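Local atomic coordinates of LPXTG cell wall surface protein (Streptococcus gordonii, PDB entry 7AVK), a protein that probably helps project an adhesive region away from the streptococcal cell wall, to which it is anchored, through tandem SHIRT repeats, one of which forms this chain. Residues L18-E21 with V22-L26. Sequence-based numbering, arbitrary orientation.
Sequences LPQE and VKALL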
ATOM      1  N   LEU A  18       8.330   4.193  -9.215  1.00 10.99           N
ATOM      2  CA  LEU A  18       7.652   2.905  -9.377  1.00 10.61           C
ATOM      3  C   LEU A  18       7.178   2.699 -10.823  1.00 10.68           C
ATOM      4  O   LEU A  18       6.595   3.617 -11.407  1.00 11.98           O
ATOM      5  CB  LEU A  18       6.411   2.813  -8.494  1.00 11.57           C
ATOM      6  CG  LEU A  18       6.666   2.931  -6.978  1.00 11.33           C
ATOM      7  CD1 LEU A  18       5.338   2.867  -6.273  1.00 13.94           C
ATOM      8  CD2 LEU A  18       7.551   1.798  -6.487  1.00 12.06           C
ATOM      9  N   PRO A  19       7.336   1.498 -11.360  1.00 11.22           N
ATOM     10  CA  PRO A  19       6.819   1.209 -12.703  1.00 11.87           C
ATOM     11  C   PRO A  19       5.368   0.762 -12.619  1.00 10.51           C
ATOM     12  O   PRO A  19       4.846   0.367 -11.570  1.00 10.59           O
ATOM     13  CB  PRO A  19       7.696   0.053 -13.155  1.00 13.26           C
ATOM     14  CG  PRO A  19       7.936  -0.724 -11.861  1.00 13.00           C
ATOM     15  CD  PRO A  19       8.121   0.378 -10.812  1.00 11.83           C
ATOM     16  N   GLN A  20       4.708   0.764 -13.796  1.00 10.54           N
ATOM     17  CA  GLN A  20       3.323   0.328 -13.878  1.00 10.44           C
ATOM     18  C   GLN A  20       3.121  -1.073 -13.322  1.00 10.47           C
ATOM     19  O   GLN A  20       2.087  -1.333 -12.728  1.00 10.54           O
ATOM     20  CB  GLN A  20       2.825   0.434 -15.330  1.00 10.42           C
ATOM     21  CG  GLN A  20       1.361  -0.012 -15.472  1.00 10.91           C
ATOM     22  CD  GLN A  20       1.168  -1.513 -15.645  1.00 11.79           C
ATOM     23  OE1 GLN A  20       2.057  -2.248 -16.011  1.00 12.65           O
ATOM     24  NE2 GLN A  20      -0.057  -1.977 -15.402  1.00 12.32           N
ATOM     25  N   GLU A  21       4.072  -1.988 -13.499  1.00 11.06           N
ATOM     26  CA  GLU A  21       3.845  -3.349 -13.032  1.00 11.90           C
ATOM     27  C   GLU A  21       3.676  -3.404 -11.517  1.00 11.67           C
ATOM     28  O   GLU A  21       2.945  -4.252 -10.998  1.00 13.58           O
ATOM     29  CB  GLU A  21       4.956  -4.294 -13.540  1.00 15.13           C
ATOM     30  CG  GLU A  21       4.716  -5.727 -13.301  1.00 24.29           C
ATOM     31  CD  GLU A  21       5.782  -6.608 -13.976  1.00 28.68           C
ATOM     32  OE1 GLU A  21       6.610  -6.067 -14.751  1.00 39.42           O
ATOM     33  OE2 GLU A  21       5.779  -7.836 -13.734  1.00 37.04           O
ATOM     34  N   VAL A  22       4.352  -2.503 -10.798  1.00 10.82           N
ATOM     35  CA  VAL A  22       4.170  -2.400  -9.352  1.00 11.04           C
ATOM     36  C   VAL A  22       2.897  -1.633  -9.017  1.00 10.01           C
ATOM     37  O   VAL A  22       2.113  -2.054  -8.143  1.00 10.35           O
ATOM     38  CB  VAL A  22       5.390  -1.766  -8.672  1.00 11.38           C
ATOM     39  CG1 VAL A  22       5.076  -1.462  -7.206  1.00 12.06           C
ATOM     40  CG2 VAL A  22       6.635  -2.646  -8.808  1.00 13.52           C
ATOM     41  N   LYS A  23       2.671  -0.501  -9.698  1.00  9.82           N
ATOM     42  CA  LYS A  23       1.469   0.282  -9.436  1.00  9.48           C
ATOM     43  C   LYS A  23       0.203  -0.566  -9.589  1.00  9.43           C
ATOM     44  O   LYS A  23      -0.764  -0.383  -8.844  1.00 10.03           O
ATOM     45  CB  LYS A  23       1.391   1.519 -10.335  1.00 10.21           C
ATOM     46  CG  LYS A  23       2.518   2.504 -10.169  1.00 12.60           C
ATOM     47  CD  LYS A  23       2.460   3.537 -11.448  1.00 18.61           C
ATOM     48  CE  LYS A  23       3.455   4.614 -11.255  1.00 31.11           C
ATOM     49  NZ  LYS A  23       3.475   5.425 -12.490  1.00 38.67           N
ATOM     50  N   ALA A  24       0.199  -1.489 -10.561  1.00  9.76           N
ATOM     51  CA  ALA A  24      -0.970  -2.304 -10.824  1.00 10.19           C
ATOM     52  C   ALA A  24      -1.318  -3.250  -9.670  1.00 10.15           C
ATOM     53  O   ALA A  24      -2.420  -3.823  -9.666  1.00 11.26           O
ATOM     54  CB  ALA A  24      -0.736  -3.112 -12.089  1.00 11.64           C
ATOM     55  N   LEU A  25      -0.404  -3.438  -8.723  1.00  9.70           N
ATOM     56  CA  LEU A  25      -0.663  -4.252  -7.551  1.00 10.24           C
ATOM     57  C   LEU A  25      -1.340  -3.480  -6.420  1.00 10.11           C
ATOM     58  O   LEU A  25      -1.597  -4.036  -5.354  1.00 10.87           O
ATOM     59  CB  LEU A  25       0.638  -4.909  -7.071  1.00 10.69           C
ATOM     60  CG  LEU A  25       1.273  -5.840  -8.072  1.00 12.36           C
ATOM     61  CD1 LEU A  25       2.711  -6.194  -7.642  1.00 13.59           C
ATOM     62  CD2 LEU A  25       0.416  -7.078  -8.283  1.00 16.16           C
ATOM     63  N   LEU A  26      -1.634  -2.194  -6.632  1.00  9.26           N
ATOM     64  CA  LEU A  26      -2.268  -1.400  -5.579  1.00  8.92           C
ATOM     65  C   LEU A  26      -3.636  -1.984  -5.242  1.00  9.32           C
ATOM     66  O   LEU A  26      -4.482  -2.111  -6.159  1.00  9.64           O
ATOM     67  CB  LEU A  26      -2.418   0.047  -6.038  1.00  9.03           C
ATOM     68  CG  LEU A  26      -2.821   1.014  -4.921  1.00  9.18           C
ATOM     69  CD1 LEU A  26      -1.698   1.201  -3.941  1.00  9.48           C
ATOM     70  CD2 LEU A  26      -3.248   2.346  -5.524  1.00 10.03           C
TER
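Two amide donors converge on Pro19 O: Lys23 N lies 3.0 Å from it in the carbonyl plane, with a nearly straight N-H...O angle of 172°, whereas Val22 N makes only a weak, bent bond. The next carbonyl repeats the i to i+4 pattern, Ala24 N donating to Gln20 O over 2.9 Å from a position tilted 21° off the carbonyl plane. With Pro19 as N-cap, these bonds define a single short helical turn, and a type I turn spans Lys23 to Leu26, sharing Lys23 with the helix. The helical turn belongs to the connection between the neighbouring antiparallel strands 3-11 and 30-33 of the SHIRT domain, and it lies against the mixed sheet. Val22 is the buried residue here. Val22 CG2 meets the proline ring 3.8 Å from Pro19 CG, while Val22 CG1, anti to the backbone N (chi1 171°), reaches Leu18 CD2 at 4.2 Å, the two side chains crossing at about a right angle. Trp56 and Trp79 of the sheet touch both Leu18 and Val22, and Val49 adds to the packing on Val22. Lys23 runs back along the backbone as an extended chain, placing Lys23 CG 3.5 Å from Pro19 O and Lys23 CE 3.3 Å from Leu18 O. On the exposed side, the Gln20 chain bends at chi2, which carries Gln20 NE2 to 3.6 Å from Ala24 CB.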